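Structural polyprotein, VP3 (PDB 5CDD) probably serves as a structural protein of the viral shell, being the VP3 capsid subunit, cut from the structural polyprotein of Israeli acute paralysis virus. Local coordinates at residues G88-V93 and S235-I240; S101-K106 and A291-L296; P159-V164 and N229-F234. One frame throughout, in Å; residues are numbered along the deposited sequence.

Interaction 1 of 3, residues G88-V93 and S235-I240; sequences GGVIPV and SGFLCI
Val90-Pro92 pairs antiparallel with Phe237-Cys239, the axes of the strand segments 90-92 and 236-240 lying 4.4 Å apart at an angle of 157°. Four backbone hydrogen bonds join the segments. Ile91 and Leu238 form the hydrogen-bonded pair, with Ile91 N to Leu238 O at 2.8 Å and Leu238 N to Ile91 O at 2.7 Å. Farther out, Ile240 N binds Gly89 O, and Val93 N reaches Gly236 O at 3.0 Å.

Val90, Pro92, Phe237 and Cys239 share one face of the sheet. Val90 turns CG1 anti to its own N (chi1 -177°), which lays this methyl beside Phe237 CD1 at 3.9 Å. Ile91 and Leu238 lie on the other face, their CB atoms 4.3 Å apart. Val93 CG2 packs 3.7 Å from Leu238 CG and also covers the backbone at Phe237, while Ile240 CD1 approaches Gly88 O.

The pair makes up the outer part of a four-stranded sheet of the viral jelly roll: strand 150-159 flanks Phe237 and Cys239 on the far side of strand 236-247, and Met137, Tyr139 and Ile141 of strand 132-144, in the facing sheet, pack against Val93, Leu238 and Ile240.

Interaction 2 of 3, residues S101-K106 and A291-L296; sequences SIRTIK and AAVEVL
Arg103 reaches from its strand to the carbonyl oxygen of Ala291, which it grips end-on with both terminal nitrogens. The distances are 2.6 Å from NH1 to Ala291 O and 2.7 Å from NH2 to the same oxygen. Both donors lie in the carbonyl plane of Ala291, whereas the oxygen itself is tilted 17° from the plane of the guanidinium. Since one acceptor is shared by two N-H groups, neither bond is straight, the N-H...O angles being 135° and 131°. The reach comes from the shape of the arginine: CG stands anti to the backbone N, the chain bends at chi2, and the remainder runs extended to the guanidinium.

Ile105, two residues on along the same strand and on the same side of it, covers one face of this group, its CG2 lying 3.8 Å above the plane and over the centre, which probably restricts tilting toward that side. Its CD1 extends to the CB of Ala292, a loose apolar contact at 4.5 Å. Strand 101-106 is one arm of a two-stranded hairpin with strand 111-118, an excursion between strands 90-92 and 132-144 of the jelly roll, and Ala291-Leu296 belongs to the extended C-terminal arm that follows the last strands. The grip therefore ties the C-terminal arm to the hairpin through a backbone atom, leaving the alanine side chain out of the bonding.

Val293 supplies the apolar border. Its CG1, anti to the carbonyl carbon, comes within 3.5 Å of Arg103 NH2, obliquely to the guanidinium, and the two side chains run past each other in opposite directions. Tyr283 touches both of them, while Glu294 OE1 accepts a hydrogen bond from Gln73 of a neighbouring subunit.

Interaction 3 of 3, residues P159-V164 and N229-F234; sequences PGVIPV and NFHESF
His231 presents the edge of its imidazole to Val164 and Ile162, with Val164 CG2 in the ring plane, 3.9 Å from His231 CE1. Ile162 O also lies at this edge, 3.7 Å from His231 CE1. One face of the imidazole carries Phe230 CD2, offset toward the rim, and one face of the Phe230 ring carries Phe234 CD2, again near the rim, so the rings follow in series, His231 and Phe230 from the helix and Phe234 from the loop after it. Val161 comes obliquely at the imidazole, its CG1 3.6 Å from His231 ND1. The histidine reaches this place because CG sits beside the backbone N and anti to the carbonyl carbon (chi1 -66°), which carries the ring across to the loop.

Val164 CG1 stands obliquely to the Phe230 ring, 4.3 Å from CE2, and Ile162 CD1 rests against Phe234 CB.

The contact joins the loop after strand 150-159 to the end of helix 228-231. Arg196 of a neighbouring subunit also bonds Pro159 O and Val161 O. With no hydrogen bond found between the two segments, their mutual hold rests on van der Waals fit: valine methyls against the His231 and Phe230 rings, and Ile162 CD1 against Phe234 CB.

In the fold
From the N terminus the chain first lays down 88-93 in strand 90-92, then 101-106 in the following hairpin, then the loop 159-164. Interaction 3 closes first, when 229-234 returns to that loop. Immediately afterwards 235-240 pairs with 88-93, so interaction 3 is nested inside interaction 1, and the two touch, as where Ser235 O meets Gly160 N. Interaction 2 closes last, through the C-terminal arm at 291-296; it encloses interaction 3 and crosses interaction 1. Its centre lies about 29 Å from that of interaction 1. Interactions 1 and 3 thus join sheet edge, loop and helix end within the jelly-roll body, whereas the C-terminal arm and hairpin meet farther out.

Interaction 1 of 3, residues G88-V93 and S235-I240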
loop_
_atom_site.group_PDB
_atom_site.type_symbol
_atom_site.label_atom_id
_atom_site.label_comp_id
_atom_site.label_asym_id
_atom_site.label_seq_id
_atom_site.Cartn_x
_atom_site.Cartn_y
_atom_site.Cartn_z
ATOM N N GLY B 88 23.896 -60.115 14.403
ATOM C CA GLY B 88 25.180 -59.773 13.816
ATOM C C GLY B 88 25.457 -60.666 12.625
ATOM O O GLY B 88 25.837 -60.188 11.558
ATOM N N GLY B 89 25.241 -61.965 12.797
ATOM C CA GLY B 89 25.394 -62.903 11.703
ATOM C C GLY B 89 24.254 -62.517 10.787
ATOM O O GLY B 89 24.351 -62.509 9.559
ATOM N N VAL B 90 23.152 -62.197 11.455
ATOM C CA VAL B 90 21.884 -61.798 10.861
ATOM C C VAL B 90 21.595 -60.393 11.388
ATOM O O VAL B 90 21.454 -60.188 12.595
ATOM C CB VAL B 90 20.727 -62.732 11.271
ATOM C CG1 VAL B 90 19.448 -62.300 10.571
ATOM C CG2 VAL B 90 21.063 -64.171 10.914
ATOM N N ILE B 91 21.515 -59.428 10.480
ATOM C CA ILE B 91 21.270 -58.046 10.870
ATOM C C ILE B 91 19.972 -57.467 10.316
ATOM O O ILE B 91 19.803 -57.344 9.102
ATOM C CB ILE B 91 22.431 -57.138 10.413
ATOM C CG1 ILE B 91 23.749 -57.660 10.986
ATOM C CG2 ILE B 91 22.184 -55.706 10.869
ATOM C CD1 ILE B 91 24.962 -56.895 10.519
ATOM N N PRO B 92 19.032 -57.105 11.205
ATOM C CA PRO B 92 17.763 -56.533 10.751
ATOM C C PRO B 92 18.032 -55.186 10.083
ATOM O O PRO B 92 18.564 -54.269 10.714
ATOM C CB PRO B 92 16.968 -56.379 12.046
ATOM C CG PRO B 92 17.505 -57.472 12.907
ATOM C CD PRO B 92 18.988 -57.389 12.649
ATOM N N VAL B 93 17.682 -55.072 8.807
ATOM C CA VAL B 93 17.894 -53.830 8.078
ATOM C C VAL B 93 16.822 -52.818 8.461
ATOM O O VAL B 93 15.653 -53.002 8.146
ATOM C CB VAL B 93 17.847 -54.062 6.556
ATOM C CG1 VAL B 93 17.987 -52.741 5.819
ATOM C CG2 VAL B 93 18.958 -55.011 6.146
ATOM N N SER B 235 11.628 -54.304 7.383
ATOM C CA SER B 235 11.595 -54.534 5.929
ATOM C C SER B 235 12.493 -55.652 5.404
ATOM O O SER B 235 12.351 -56.068 4.253
ATOM C CB SER B 235 11.961 -53.255 5.161
ATOM O OG SER B 235 13.363 -53.188 4.920
ATOM N N GLY B 236 13.425 -56.125 6.222
ATOM C CA GLY B 236 14.302 -57.188 5.766
ATOM C C GLY B 236 15.499 -57.400 6.666
ATOM O O GLY B 236 15.504 -56.954 7.813
ATOM N N PHE B 237 16.521 -58.074 6.148
ATOM C CA PHE B 237 17.715 -58.341 6.934
ATOM C C PHE B 237 18.920 -58.708 6.079
ATOM O O PHE B 237 18.784 -59.105 4.920
ATOM C CB PHE B 237 17.432 -59.471 7.934
ATOM C CG PHE B 237 17.183 -60.813 7.291
ATOM C CD1 PHE B 237 18.244 -61.655 6.965
ATOM C CD2 PHE B 237 15.886 -61.235 7.005
ATOM C CE1 PHE B 237 18.019 -62.896 6.364
ATOM C CE2 PHE B 237 15.650 -62.475 6.404
ATOM C CZ PHE B 237 16.720 -63.305 6.085
ATOM N N LEU B 238 20.103 -58.553 6.663
ATOM C CA LEU B 238 21.350 -58.895 5.996
ATOM C C LEU B 238 21.853 -60.165 6.656
ATOM O O LEU B 238 21.599 -60.396 7.836
ATOM C CB LEU B 238 22.393 -57.794 6.179
ATOM C CG LEU B 238 22.232 -56.490 5.406
ATOM C CD1 LEU B 238 23.321 -55.528 5.811
ATOM C CD2 LEU B 238 22.318 -56.751 3.923
ATOM N N CYS B 239 22.573 -60.983 5.903
ATOM C CA CYS B 239 23.092 -62.226 6.446
ATOM C C CYS B 239 24.549 -62.413 6.048
ATOM O O CYS B 239 24.891 -62.353 4.866
ATOM C CB CYS B 239 22.246 -63.396 5.944
ATOM S SG CYS B 239 22.545 -64.942 6.806
ATOM N N ILE B 240 25.403 -62.636 7.044
ATOM C CA ILE B 240 26.829 -62.827 6.807
ATOM C C ILE B 240 27.214 -64.301 6.958
ATOM O O ILE B 240 27.313 -64.819 8.072
ATOM C CB ILE B 240 27.662 -61.977 7.790
ATOM C CG1 ILE B 240 27.203 -60.519 7.726
ATOM C CG2 ILE B 240 29.139 -62.072 7.441
ATOM C CD1 ILE B 240 27.901 -59.607 8.712
#

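Interaction 2 of 3, residues S101-K106 and A291-L296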
loop_
_atom_site.group_PDB
_atom_site.type_symbol
_atom_site.label_atom_id
_atom_site.label_comp_id
_atom_site.label_asym_id
_atom_site.label_seq_id
_atom_site.Cartn_x
_atom_site.Cartn_y
_atom_site.Cartn_z
ATOM N N SER B 101 19.839 -55.413 25.840
ATOM C CA SER B 101 20.366 -56.251 26.903
ATOM C C SER B 101 19.436 -56.078 28.093
ATOM O O SER B 101 18.888 -54.998 28.302
ATOM C CB SER B 101 21.779 -55.807 27.277
ATOM O OG SER B 101 22.275 -56.562 28.367
ATOM N N ILE B 102 19.249 -57.137 28.869
ATOM C CA ILE B 102 18.371 -57.053 30.024
ATOM C C ILE B 102 19.133 -57.055 31.335
ATOM O O ILE B 102 19.853 -58.001 31.656
ATOM C CB ILE B 102 17.352 -58.199 30.020
ATOM C CG1 ILE B 102 16.439 -58.045 28.805
ATOM C CG2 ILE B 102 16.536 -58.188 31.307
ATOM C CD1 ILE B 102 15.439 -59.143 28.665
ATOM N N ARG B 103 18.965 -55.970 32.082
ATOM C CA ARG B 103 19.620 -55.803 33.368
ATOM C C ARG B 103 18.692 -56.346 34.446
ATOM O O ARG B 103 17.655 -55.751 34.748
ATOM C CB ARG B 103 19.894 -54.322 33.621
ATOM C CG ARG B 103 20.868 -54.067 34.748
ATOM C CD ARG B 103 20.381 -52.969 35.666
ATOM N NE ARG B 103 21.366 -52.682 36.703
ATOM C CZ ARG B 103 21.159 -51.857 37.721
ATOM N NH1 ARG B 103 22.116 -51.655 38.617
ATOM N NH2 ARG B 103 19.993 -51.239 37.850
ATOM N N THR B 104 19.069 -57.480 35.020
ATOM C CA THR B 104 18.265 -58.103 36.055
ATOM C C THR B 104 18.831 -57.849 37.450
ATOM O O THR B 104 20.026 -58.013 37.684
ATOM C CB THR B 104 18.165 -59.624 35.836
ATOM O OG1 THR B 104 17.784 -59.898 34.481
ATOM C CG2 THR B 104 17.132 -60.213 36.781
ATOM N N ILE B 105 17.967 -57.433 38.368
ATOM C CA ILE B 105 18.369 -57.172 39.743
ATOM C C ILE B 105 17.401 -57.893 40.657
ATOM O O ILE B 105 16.276 -58.192 40.262
ATOM C CB ILE B 105 18.336 -55.663 40.071
ATOM C CG1 ILE B 105 16.935 -55.102 39.818
ATOM C CG2 ILE B 105 19.373 -54.941 39.245
ATOM C CD1 ILE B 105 16.754 -53.661 40.235
ATOM N N LYS B 106 17.851 -58.177 41.873
ATOM C CA LYS B 106 17.033 -58.859 42.860
ATOM C C LYS B 106 16.232 -57.791 43.591
ATOM O O LYS B 106 16.585 -56.614 43.556
ATOM C CB LYS B 106 17.924 -59.592 43.864
ATOM C CG LYS B 106 19.003 -60.481 43.233
ATOM C CD LYS B 106 20.079 -60.866 44.256
ATOM C CE LYS B 106 21.251 -61.615 43.623
ATOM N NZ LYS B 106 22.280 -62.019 44.630
ATOM N N ALA B 291 22.352 -51.349 42.420
ATOM C CA ALA B 291 21.602 -50.104 42.554
ATOM C C ALA B 291 20.431 -50.113 41.571
ATOM O O ALA B 291 20.541 -50.649 40.469
ATOM C CB ALA B 291 22.515 -48.912 42.283
ATOM N N ALA B 292 19.310 -49.525 41.974
ATOM C CA ALA B 292 18.131 -49.489 41.118
ATOM C C ALA B 292 18.099 -48.241 40.241
ATOM O O ALA B 292 18.634 -47.196 40.610
ATOM C CB ALA B 292 16.871 -49.561 41.968
ATOM N N VAL B 293 17.472 -48.365 39.075
ATOM C CA VAL B 293 17.349 -47.251 38.136
ATOM C C VAL B 293 15.974 -46.605 38.283
ATOM O O VAL B 293 15.085 -47.165 38.924
ATOM C CB VAL B 293 17.505 -47.721 36.671
ATOM C CG1 VAL B 293 18.922 -48.201 36.421
ATOM C CG2 VAL B 293 16.510 -48.833 36.374
ATOM N N GLU B 294 15.807 -45.425 37.691
ATOM C CA GLU B 294 14.534 -44.718 37.750
ATOM C C GLU B 294 13.602 -45.220 36.656
ATOM O O GLU B 294 14.019 -45.406 35.513
ATOM C CB GLU B 294 14.741 -43.208 37.593
ATOM C CG GLU B 294 13.442 -42.441 37.371
ATOM C CD GLU B 294 13.616 -40.936 37.445
ATOM O OE1 GLU B 294 14.503 -40.398 36.750
ATOM O OE2 GLU B 294 12.854 -40.288 38.193
ATOM N N VAL B 295 12.345 -45.451 37.017
ATOM C CA VAL B 295 11.346 -45.930 36.066
ATOM C C VAL B 295 10.298 -44.849 35.800
ATOM O O VAL B 295 9.579 -44.431 36.708
ATOM C CB VAL B 295 10.637 -47.196 36.595
ATOM C CG1 VAL B 295 9.667 -47.728 35.546
ATOM C CG2 VAL B 295 11.665 -48.250 36.956
ATOM N N LEU B 296 10.217 -44.396 34.551
ATOM C CA LEU B 296 9.254 -43.363 34.177
ATOM C C LEU B 296 7.927 -43.979 33.747
ATOM O O LEU B 296 7.890 -45.091 33.218
ATOM C CB LEU B 296 9.805 -42.507 33.034
ATOM C CG LEU B 296 11.149 -41.811 33.256
ATOM C CD1 LEU B 296 11.493 -40.981 32.030
ATOM C CD2 LEU B 296 11.087 -40.932 34.494
#

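Interaction 3 of 3, residues P159-V164 and N229-F234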
loop_
_atom_site.group_PDB
_atom_site.type_symbol
_atom_site.label_atom_id
_atom_site.label_comp_id
_atom_site.label_asym_id
_atom_site.label_seq_id
_atom_site.Cartn_x
_atom_site.Cartn_y
_atom_site.Cartn_z
ATOM N N PRO B 159 14.437 -59.480 1.706
ATOM C CA PRO B 159 13.310 -58.628 2.085
ATOM C C PRO B 159 12.205 -59.429 2.763
ATOM O O PRO B 159 12.021 -60.611 2.475
ATOM C CB PRO B 159 12.862 -58.054 0.750
ATOM C CG PRO B 159 13.085 -59.206 -0.176
ATOM C CD PRO B 159 14.456 -59.705 0.249
ATOM N N GLY B 160 11.475 -58.786 3.666
ATOM C CA GLY B 160 10.392 -59.473 4.344
ATOM C C GLY B 160 10.659 -59.784 5.800
ATOM O O GLY B 160 11.592 -59.254 6.401
ATOM N N VAL B 161 9.828 -60.655 6.367
ATOM C CA VAL B 161 9.950 -61.047 7.764
ATOM C C VAL B 161 11.302 -61.690 8.044
ATOM O O VAL B 161 11.903 -62.313 7.168
ATOM C CB VAL B 161 8.842 -62.045 8.163
ATOM C CG1 VAL B 161 8.867 -62.279 9.665
ATOM C CG2 VAL B 161 7.488 -61.518 7.727
ATOM N N ILE B 162 11.773 -61.535 9.275
ATOM C CA ILE B 162 13.052 -62.093 9.686
ATOM C C ILE B 162 12.833 -63.343 10.536
ATOM O O ILE B 162 12.157 -63.288 11.564
ATOM C CB ILE B 162 13.848 -61.072 10.523
ATOM C CG1 ILE B 162 13.941 -59.744 9.771
ATOM C CG2 ILE B 162 15.239 -61.612 10.822
ATOM C CD1 ILE B 162 14.574 -58.630 10.577
ATOM N N PRO B 163 13.389 -64.490 10.110
ATOM C CA PRO B 163 13.226 -65.730 10.879
ATOM C C PRO B 163 13.798 -65.512 12.276
ATOM O O PRO B 163 15.003 -65.317 12.430
ATOM C CB PRO B 163 14.039 -66.740 10.075
ATOM C CG PRO B 163 13.906 -66.235 8.672
ATOM C CD PRO B 163 14.107 -64.749 8.850
ATOM N N VAL B 164 12.942 -65.539 13.291
ATOM C CA VAL B 164 13.410 -65.307 14.652
ATOM C C VAL B 164 13.016 -66.367 15.668
ATOM O O VAL B 164 12.179 -67.231 15.404
ATOM C CB VAL B 164 12.913 -63.940 15.180
ATOM C CG1 VAL B 164 13.460 -62.815 14.315
ATOM C CG2 VAL B 164 11.394 -63.910 15.197
ATOM N N ASN B 229 5.522 -55.305 16.557
ATOM C CA ASN B 229 6.052 -53.997 16.203
ATOM C C ASN B 229 7.472 -54.155 15.706
ATOM O O ASN B 229 7.954 -53.358 14.903
ATOM C CB ASN B 229 6.037 -53.052 17.404
ATOM C CG ASN B 229 4.637 -52.655 17.814
ATOM O OD1 ASN B 229 3.859 -52.141 17.004
ATOM N ND2 ASN B 229 4.305 -52.890 19.077
ATOM N N PHE B 230 8.135 -55.198 16.190
ATOM C CA PHE B 230 9.504 -55.486 15.801
ATOM C C PHE B 230 9.571 -55.744 14.303
ATOM O O PHE B 230 10.393 -55.159 13.599
ATOM C CB PHE B 230 10.012 -56.713 16.556
ATOM C CG PHE B 230 11.399 -57.123 16.171
ATOM C CD1 PHE B 230 12.498 -56.388 16.599
ATOM C CD2 PHE B 230 11.606 -58.222 15.347
ATOM C CE1 PHE B 230 13.787 -56.742 16.209
ATOM C CE2 PHE B 230 12.888 -58.585 14.952
ATOM C CZ PHE B 230 13.981 -57.844 15.382
ATOM N N HIS B 231 8.696 -56.619 13.820
ATOM C CA HIS B 231 8.657 -56.965 12.406
ATOM C C HIS B 231 8.183 -55.807 11.540
ATOM O O HIS B 231 8.551 -55.706 10.370
ATOM C CB HIS B 231 7.751 -58.180 12.190
ATOM C CG HIS B 231 8.275 -59.438 12.809
ATOM N ND1 HIS B 231 9.477 -60.003 12.438
ATOM C CD2 HIS B 231 7.770 -60.232 13.781
ATOM C CE1 HIS B 231 9.689 -61.091 13.156
ATOM N NE2 HIS B 231 8.668 -61.253 13.979
ATOM N N GLU B 232 7.371 -54.932 12.123
ATOM C CA GLU B 232 6.842 -53.777 11.408
ATOM C C GLU B 232 7.836 -52.620 11.362
ATOM O O GLU B 232 7.504 -51.531 10.895
ATOM C CB GLU B 232 5.548 -53.302 12.077
ATOM C CG GLU B 232 4.391 -54.276 11.962
ATOM C CD GLU B 232 3.902 -54.420 10.534
ATOM O OE1 GLU B 232 3.392 -53.421 9.977
ATOM O OE2 GLU B 232 4.033 -55.527 9.968
ATOM N N SER B 233 9.057 -52.860 11.829
ATOM C CA SER B 233 10.071 -51.813 11.859
ATOM C C SER B 233 11.322 -52.060 11.019
ATOM O O SER B 233 12.264 -51.275 11.109
ATOM C CB SER B 233 10.520 -51.572 13.304
ATOM O OG SER B 233 9.421 -51.354 14.167
ATOM N N PHE B 234 11.354 -53.107 10.194
ATOM C CA PHE B 234 12.583 -53.362 9.448
ATOM C C PHE B 234 12.605 -53.598 7.939
ATOM O O PHE B 234 13.532 -53.143 7.276
ATOM C CB PHE B 234 13.354 -54.469 10.164
ATOM C CG PHE B 234 13.852 -54.055 11.516
ATOM C CD1 PHE B 234 14.884 -53.129 11.635
ATOM C CD2 PHE B 234 13.250 -54.534 12.672
ATOM C CE1 PHE B 234 15.305 -52.684 12.884
ATOM C CE2 PHE B 234 13.664 -54.093 13.929
ATOM C CZ PHE B 234 14.693 -53.167 14.034
#